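Local coordinates for protein beta 1-3 glucanase (Clostridium beijerinckii NCIMB 8052, PDB 5H4E) that probably hydrolyses beta-1,3-glucans as a glycoside hydrolase family 64 enzyme, at residues Pro194-His202 and Gly214-Tyr225; His317-Tyr325 and Phe349-Phe357. All blocks are in the same frame, centred on the assembly; numbering follows the deposited sequence.

Contact 1 (Pro194-His202 and Gly214-Tyr225); sequences PAEFKSLVH and GTFTASQANAHY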
# COMPACT_ATOMS: atom_id res chain seq x y z
N PRO A 194 9.21 10.70 16.51
CA PRO A 194 10.40 11.54 16.60
C PRO A 194 10.29 12.77 15.72
O PRO A 194 9.48 12.80 14.78
CB PRO A 194 11.52 10.61 16.13
CG PRO A 194 11.02 9.24 16.40
CD PRO A 194 9.54 9.31 16.15
N ALA A 195 11.10 13.78 16.02
CA ALA A 195 11.01 15.07 15.33
C ALA A 195 11.00 14.97 13.81
O ALA A 195 10.25 15.67 13.16
CB ALA A 195 12.15 15.98 15.78
N GLU A 196 11.85 14.10 13.25
CA GLU A 196 11.94 13.99 11.79
C GLU A 196 10.62 13.60 11.12
O GLU A 196 10.40 13.89 9.94
CB GLU A 196 13.01 12.96 11.40
CG GLU A 196 14.42 13.32 11.82
CD GLU A 196 14.80 12.73 13.17
OE1 GLU A 196 13.91 12.33 13.95
OE2 GLU A 196 16.02 12.66 13.46
N PHE A 197 9.74 12.95 11.87
CA PHE A 197 8.50 12.43 11.29
C PHE A 197 7.28 13.29 11.53
O PHE A 197 6.22 13.03 10.95
CB PHE A 197 8.23 11.02 11.83
CG PHE A 197 9.19 10.00 11.33
CD1 PHE A 197 8.92 9.28 10.19
CD2 PHE A 197 10.39 9.79 12.00
CE1 PHE A 197 9.81 8.35 9.70
CE2 PHE A 197 11.30 8.86 11.52
CZ PHE A 197 11.00 8.14 10.37
N LYS A 198 7.42 14.32 12.36
CA LYS A 198 6.26 15.09 12.81
C LYS A 198 5.60 15.91 11.69
O LYS A 198 4.37 16.00 11.64
CB LYS A 198 6.65 16.02 13.97
CG LYS A 198 6.93 15.29 15.28
CD LYS A 198 6.87 16.26 16.46
CE LYS A 198 7.10 15.54 17.79
NZ LYS A 198 8.54 15.30 18.01
N SER A 199 6.39 16.52 10.81
CA SER A 199 5.81 17.42 9.82
C SER A 199 5.23 16.67 8.63
O SER A 199 4.79 17.28 7.66
CB SER A 199 6.84 18.45 9.33
OG SER A 199 7.84 17.87 8.51
N LEU A 200 5.22 15.34 8.70
CA LEU A 200 4.50 14.55 7.70
C LEU A 200 3.01 14.80 7.81
O LEU A 200 2.25 14.54 6.87
CB LEU A 200 4.80 13.05 7.88
CG LEU A 200 6.24 12.66 7.53
CD1 LEU A 200 6.49 11.15 7.77
CD2 LEU A 200 6.60 13.07 6.10
N VAL A 201 2.58 15.29 8.98
CA VAL A 201 1.19 15.62 9.23
C VAL A 201 0.76 16.88 8.48
O VAL A 201 1.36 17.94 8.67
CB VAL A 201 0.92 15.87 10.73
CG1 VAL A 201 -0.54 16.24 10.96
CG2 VAL A 201 1.30 14.67 11.54
N HIS A 202 -0.26 16.74 7.64
CA HIS A 202 -0.93 17.90 7.06
C HIS A 202 -2.36 17.85 7.54
O HIS A 202 -2.76 16.88 8.17
CB HIS A 202 -0.86 17.89 5.52
CG HIS A 202 0.54 18.08 4.99
ND1 HIS A 202 0.88 19.10 4.13
CD2 HIS A 202 1.68 17.39 5.23
CE1 HIS A 202 2.17 19.02 3.85
NE2 HIS A 202 2.68 17.99 4.50
N GLY A 214 5.90 14.24 1.53
CA GLY A 214 6.77 13.71 2.57
C GLY A 214 8.18 14.28 2.51
O GLY A 214 8.68 14.64 1.44
N THR A 215 8.84 14.30 3.67
CA THR A 215 10.12 14.98 3.82
C THR A 215 11.34 14.06 3.68
O THR A 215 12.47 14.48 3.95
CB THR A 215 10.19 15.66 5.18
OG1 THR A 215 9.93 14.70 6.21
CG2 THR A 215 9.15 16.78 5.25
N PHE A 216 11.12 12.83 3.25
CA PHE A 216 12.21 11.86 3.20
C PHE A 216 12.62 11.53 1.77
O PHE A 216 13.43 10.63 1.53
CB PHE A 216 11.83 10.59 3.95
CG PHE A 216 11.78 10.75 5.46
CD1 PHE A 216 10.80 11.52 6.06
CD2 PHE A 216 12.70 10.10 6.27
CE1 PHE A 216 10.73 11.66 7.43
CE2 PHE A 216 12.66 10.24 7.66
CZ PHE A 216 11.67 11.01 8.24
N THR A 217 12.06 12.27 0.81
CA THR A 217 12.52 12.16 -0.56
C THR A 217 13.92 12.75 -0.67
O THR A 217 14.41 13.41 0.26
CB THR A 217 11.58 12.89 -1.54
OG1 THR A 217 11.69 14.30 -1.33
CG2 THR A 217 10.14 12.46 -1.34
N ALA A 218 14.56 12.52 -1.82
CA ALA A 218 15.97 12.83 -2.00
C ALA A 218 16.23 14.32 -1.90
O ALA A 218 17.34 14.75 -1.60
CB ALA A 218 16.46 12.28 -3.34
N SER A 219 15.20 15.12 -2.15
CA SER A 219 15.39 16.57 -2.19
C SER A 219 14.98 17.25 -0.88
O SER A 219 15.14 18.47 -0.75
CB SER A 219 14.61 17.16 -3.36
OG SER A 219 13.23 16.82 -3.29
N GLN A 220 14.47 16.48 0.08
CA GLN A 220 13.94 17.07 1.30
C GLN A 220 14.90 16.96 2.50
O GLN A 220 15.94 16.33 2.40
CB GLN A 220 12.60 16.42 1.64
CG GLN A 220 11.51 16.74 0.65
CD GLN A 220 10.86 18.06 0.95
OE1 GLN A 220 10.37 18.28 2.07
NE2 GLN A 220 10.87 18.96 -0.02
N ALA A 221 14.51 17.56 3.62
CA ALA A 221 15.36 17.66 4.81
C ALA A 221 15.88 16.31 5.32
O ALA A 221 17.02 16.22 5.78
CB ALA A 221 14.60 18.37 5.92
N ASN A 222 15.06 15.27 5.24
CA ASN A 222 15.42 13.97 5.80
C ASN A 222 15.87 12.95 4.77
O ASN A 222 15.74 11.73 4.97
CB ASN A 222 14.23 13.41 6.59
CG ASN A 222 13.71 14.39 7.63
OD1 ASN A 222 12.53 14.75 7.61
ND2 ASN A 222 14.58 14.82 8.54
N ALA A 223 16.43 13.46 3.67
CA ALA A 223 16.82 12.65 2.52
C ALA A 223 17.85 11.58 2.87
O ALA A 223 17.97 10.57 2.17
CB ALA A 223 17.38 13.55 1.42
N HIS A 224 18.59 11.82 3.95
CA HIS A 224 19.69 10.93 4.31
C HIS A 224 19.47 10.24 5.66
O HIS A 224 20.41 9.77 6.28
CB HIS A 224 21.00 11.72 4.32
CG HIS A 224 21.30 12.34 2.99
ND1 HIS A 224 21.77 11.60 1.93
CD2 HIS A 224 21.15 13.61 2.55
CE1 HIS A 224 21.91 12.40 0.88
NE2 HIS A 224 21.55 13.62 1.23
N TYR A 225 18.21 10.16 6.08
CA TYR A 225 17.85 9.67 7.41
C TYR A 225 18.44 8.28 7.72
O TYR A 225 18.90 8.04 8.83
CB TYR A 225 16.32 9.63 7.55
CG TYR A 225 15.82 9.11 8.89
CD1 TYR A 225 16.05 9.81 10.06
CD2 TYR A 225 15.09 7.92 8.96
CE1 TYR A 225 15.59 9.33 11.29
CE2 TYR A 225 14.63 7.45 10.17
CZ TYR A 225 14.87 8.14 11.33
OH TYR A 225 14.41 7.65 12.52
O HOH W 1 8.50 15.40 8.38
O HOH W 2 14.24 9.53 14.64

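Contact 2 (His317-Tyr325 and Phe349-Phe357); sequences HWNNSAYFY and FCYDDVFDF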
# COMPACT_ATOMS: atom_id res chain seq x y z
N HIS A 317 15.64 -12.43 14.96
CA HIS A 317 14.40 -11.85 15.45
C HIS A 317 13.63 -11.07 14.39
O HIS A 317 12.75 -10.26 14.71
CB HIS A 317 14.69 -10.94 16.65
CG HIS A 317 15.11 -11.70 17.87
ND1 HIS A 317 16.25 -11.39 18.58
CD2 HIS A 317 14.55 -12.76 18.51
CE1 HIS A 317 16.37 -12.23 19.60
NE2 HIS A 317 15.35 -13.06 19.58
N TRP A 318 13.93 -11.34 13.13
CA TRP A 318 13.22 -10.69 12.04
C TRP A 318 11.72 -11.00 12.06
O TRP A 318 10.92 -10.24 11.53
CB TRP A 318 13.83 -11.10 10.70
CG TRP A 318 15.09 -10.34 10.38
CD1 TRP A 318 15.73 -9.44 11.19
CD2 TRP A 318 15.83 -10.39 9.16
NE1 TRP A 318 16.84 -8.93 10.54
CE2 TRP A 318 16.92 -9.51 9.30
CE3 TRP A 318 15.68 -11.10 7.97
CZ2 TRP A 318 17.86 -9.31 8.28
CZ3 TRP A 318 16.61 -10.92 6.96
CH2 TRP A 318 17.68 -10.02 7.12
N ASN A 319 11.34 -12.11 12.70
CA ASN A 319 9.94 -12.48 12.81
C ASN A 319 9.28 -12.08 14.14
O ASN A 319 8.17 -12.51 14.43
CB ASN A 319 9.79 -14.00 12.60
CG ASN A 319 10.46 -14.83 13.70
OD1 ASN A 319 10.99 -14.31 14.68
ND2 ASN A 319 10.41 -16.15 13.53
N ASN A 320 9.97 -11.27 14.93
CA ASN A 320 9.46 -10.95 16.26
C ASN A 320 9.36 -9.44 16.49
O ASN A 320 10.35 -8.77 16.75
CB ASN A 320 10.35 -11.57 17.35
CG ASN A 320 9.74 -11.48 18.75
OD1 ASN A 320 8.99 -10.55 19.06
ND2 ASN A 320 10.07 -12.45 19.60
N SER A 321 8.13 -8.93 16.44
CA SER A 321 7.88 -7.49 16.44
C SER A 321 8.31 -6.81 17.74
O SER A 321 8.39 -5.59 17.81
CB SER A 321 6.41 -7.21 16.16
OG SER A 321 5.60 -7.73 17.19
N ALA A 322 8.59 -7.62 18.76
CA ALA A 322 9.05 -7.08 20.03
C ALA A 322 10.42 -6.45 19.87
O ALA A 322 10.85 -5.65 20.71
CB ALA A 322 9.06 -8.18 21.10
N TYR A 323 11.10 -6.78 18.78
CA TYR A 323 12.44 -6.26 18.53
C TYR A 323 12.46 -5.13 17.49
O TYR A 323 13.51 -4.53 17.26
CB TYR A 323 13.37 -7.39 18.09
CG TYR A 323 13.66 -8.37 19.20
CD1 TYR A 323 12.76 -9.38 19.51
CD2 TYR A 323 14.81 -8.26 19.96
CE1 TYR A 323 13.02 -10.27 20.54
CE2 TYR A 323 15.08 -9.14 20.99
CZ TYR A 323 14.18 -10.14 21.27
OH TYR A 323 14.45 -11.02 22.30
N PHE A 324 11.30 -4.83 16.89
CA PHE A 324 11.24 -3.85 15.80
C PHE A 324 11.21 -2.42 16.36
O PHE A 324 10.64 -2.18 17.43
CB PHE A 324 10.00 -4.03 14.90
CG PHE A 324 9.86 -5.38 14.23
CD1 PHE A 324 10.91 -6.29 14.16
CD2 PHE A 324 8.65 -5.72 13.63
CE1 PHE A 324 10.74 -7.52 13.53
CE2 PHE A 324 8.48 -6.95 13.01
CZ PHE A 324 9.53 -7.85 12.95
N TYR A 325 11.77 -1.48 15.60
CA TYR A 325 11.66 -0.04 15.87
C TYR A 325 12.22 0.38 17.22
O TYR A 325 11.76 1.36 17.81
CB TYR A 325 10.20 0.40 15.77
CG TYR A 325 9.51 -0.04 14.50
CD1 TYR A 325 9.81 0.56 13.27
CD2 TYR A 325 8.55 -1.04 14.52
CE1 TYR A 325 9.17 0.16 12.11
CE2 TYR A 325 7.90 -1.45 13.36
CZ TYR A 325 8.21 -0.84 12.16
OH TYR A 325 7.55 -1.24 11.02
N PHE A 349 4.67 0.19 5.30
CA PHE A 349 5.63 0.41 4.22
C PHE A 349 5.53 -0.79 3.29
O PHE A 349 4.93 -1.81 3.66
CB PHE A 349 7.07 0.61 4.74
CG PHE A 349 7.63 -0.59 5.46
CD1 PHE A 349 7.36 -0.79 6.81
CD2 PHE A 349 8.41 -1.52 4.79
CE1 PHE A 349 7.86 -1.91 7.48
CE2 PHE A 349 8.90 -2.64 5.45
CZ PHE A 349 8.63 -2.83 6.80
N CYS A 350 6.12 -0.66 2.10
CA CYS A 350 5.98 -1.61 1.00
C CYS A 350 6.06 -3.08 1.41
O CYS A 350 5.18 -3.87 1.08
CB CYS A 350 7.04 -1.33 -0.08
SG CYS A 350 6.95 -2.38 -1.56
N TYR A 351 7.12 -3.44 2.14
CA TYR A 351 7.38 -4.84 2.47
C TYR A 351 6.94 -5.27 3.86
O TYR A 351 7.51 -6.20 4.45
CB TYR A 351 8.87 -5.12 2.31
CG TYR A 351 9.32 -5.22 0.87
CD1 TYR A 351 8.82 -6.22 0.05
CD2 TYR A 351 10.24 -4.33 0.34
CE1 TYR A 351 9.24 -6.34 -1.27
CE2 TYR A 351 10.67 -4.44 -0.98
CZ TYR A 351 10.16 -5.45 -1.77
OH TYR A 351 10.57 -5.57 -3.09
N ASP A 352 5.90 -4.61 4.39
CA ASP A 352 5.46 -4.89 5.74
C ASP A 352 4.84 -6.29 5.87
O ASP A 352 4.62 -6.76 6.99
CB ASP A 352 4.46 -3.82 6.21
CG ASP A 352 4.77 -3.32 7.63
OD1 ASP A 352 5.41 -4.06 8.40
OD2 ASP A 352 4.37 -2.18 7.96
N ASP A 353 4.58 -6.95 4.75
CA ASP A 353 4.02 -8.30 4.79
C ASP A 353 5.12 -9.34 5.06
O ASP A 353 4.83 -10.53 5.24
CB ASP A 353 3.24 -8.62 3.50
CG ASP A 353 4.09 -8.50 2.24
OD1 ASP A 353 4.96 -7.60 2.17
OD2 ASP A 353 3.86 -9.30 1.32
N VAL A 354 6.37 -8.88 5.13
CA VAL A 354 7.45 -9.77 5.56
C VAL A 354 7.14 -10.27 6.96
O VAL A 354 6.95 -9.46 7.88
CB VAL A 354 8.82 -9.08 5.52
CG1 VAL A 354 9.86 -9.95 6.22
CG2 VAL A 354 9.24 -8.83 4.08
N PHE A 355 7.05 -11.60 7.09
CA PHE A 355 6.68 -12.28 8.33
C PHE A 355 5.28 -11.88 8.81
O PHE A 355 4.98 -11.92 10.00
CB PHE A 355 7.73 -12.04 9.42
CG PHE A 355 8.98 -12.88 9.26
CD1 PHE A 355 10.22 -12.29 9.10
CD2 PHE A 355 8.89 -14.27 9.25
CE1 PHE A 355 11.37 -13.07 8.94
CE2 PHE A 355 10.03 -15.06 9.09
CZ PHE A 355 11.27 -14.45 8.94
N ASP A 356 4.44 -11.51 7.84
CA ASP A 356 2.98 -11.38 8.01
C ASP A 356 2.54 -10.32 9.02
O ASP A 356 1.62 -10.56 9.80
CB ASP A 356 2.38 -12.73 8.41
CG ASP A 356 2.84 -13.86 7.51
OD1 ASP A 356 2.76 -13.70 6.27
OD2 ASP A 356 3.28 -14.90 8.04
N PHE A 357 3.15 -9.15 8.97
CA PHE A 357 2.75 -8.06 9.86
C PHE A 357 1.85 -7.04 9.17
O PHE A 357 1.44 -6.03 9.77
CB PHE A 357 4.00 -7.37 10.44
CG PHE A 357 4.74 -8.23 11.44
CD1 PHE A 357 4.22 -8.41 12.72
CD2 PHE A 357 5.94 -8.84 11.10
CE1 PHE A 357 4.89 -9.21 13.64
CE2 PHE A 357 6.62 -9.64 12.02
CZ PHE A 357 6.09 -9.82 13.29
O HOH W 3 6.21 -13.51 12.46
O HOH W 4 6.56 -3.65 10.85

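Contact 1 (Pro194-His202 and Gly214-Tyr225)
Phe197 meets Phe216 with one face and Tyr225 with its edge; the three rings form the tight part of the contact. Phe216 sets its CZ over the centre of the Phe197 face, 3.6 Å from CE1 of Phe197; with the planes at 31° the pair is neither a true stack nor a T. Tyr225 and Phe197 make an offset edge-to-face pair, the planes at 87°: the edge of Phe197 points to the tyrosine face, and CE2 of Phe197 comes to 3.6 Å from CZ of Tyr225. With CG of Tyr225 anti to the backbone N (chi1 179°), its ring reaches back to 194-202. Within 214-225, CB of Asn222 lies over the centre of a Phe216 face. Leu200 extends the apolar patch, its CD2 3.6 Å from CA of Gly214, where the lack of a side chain leaves the backbone itself as the packing surface.

Glu196 leads out of the packed part: its CB lies 3.9 Å from CZ of Phe216, while its chain, bent at chi2, brings the carboxylate beside the Tyr225 ring. Toward solvent, water takes over. The short hydroxyls of Ser199 and Thr215 and the carbonyl of Glu196 converge on one water, 2.6 Å from Ser199 OG. A second water donates to Glu196 OE1 and bonds Tyr225 OH at 2.8 Å, and that hydroxyl is also bonded to Ala330 N. Helix 332-339 backs the cluster through Phe333 and Tyr332.

The chemistry is thus split: aromatic and apolar packing supplies the buried adhesion, whereas the clear polar links between the segments pass through two bridging waters.

Contact 2 (His317-Tyr325 and Phe349-Phe357)
Phe357 turns one face to Phe324, which points its edge at that face with CE2 of Phe324 lying 3.4 Å from CE2 of Phe357, an edge-to-face pair with planes at 79°. Asn319 O lies at the edge of the Phe357 ring, 3.6 Å from CZ of Phe357, where the slightly positive ring hydrogens suit a carbonyl oxygen. Phe355 has CB of Asn319 over the centre of one face, a CH-pi contact at 3.5 Å from the centroid. CE1 of Phe355 also packs 3.6 Å from CB of Trp318, whose indole leads away to bond Val311 O through NE1. Farther along, Tyr325 OH sits at the edge of Phe349, 3.6 Å from CE1 of Phe349.

A water 2.6 Å from Tyr325 OH donates to Asp352 OD1. The carboxylate of Asp352 is held in position by a salt bridge from Arg309 at OD1 and by hydrogen bonds from His338 NE2 and Gly348 N at OD2. On the 317-325 side, Asn320 OD1 accepts from Ala322 N at 3.0 Å, steadying the entry to the 3-10 segment 321-323.

The pattern is one of two irregular loops joined by aromatic rings, with a type I turn and an Asx turn shaping the first and two overlapping type I turns the second; they flank helix 332-339 in the chain.

Overall arrangement
Contact 1 closes before contact 2 opens along the chain, and their centres lie about 22 Å apart, with nearest atoms about 8 Å apart and no touch. Helix 332-339 joins them: its N-terminal part serves contact 1, while Ala334, Lys335 and His338 serve contact 2, Ala334 touching both Tyr325 and Phe349. Contact 2 is the more central, about 15 Å from the chain centre against about 19 Å for contact 1. Both lie in the glucanase family region; contact 1 sets a short helical turn against a loop, contact 2 two loops. Neither contact includes a bound ligand, and the geometry alone assigns neither to a substrate site.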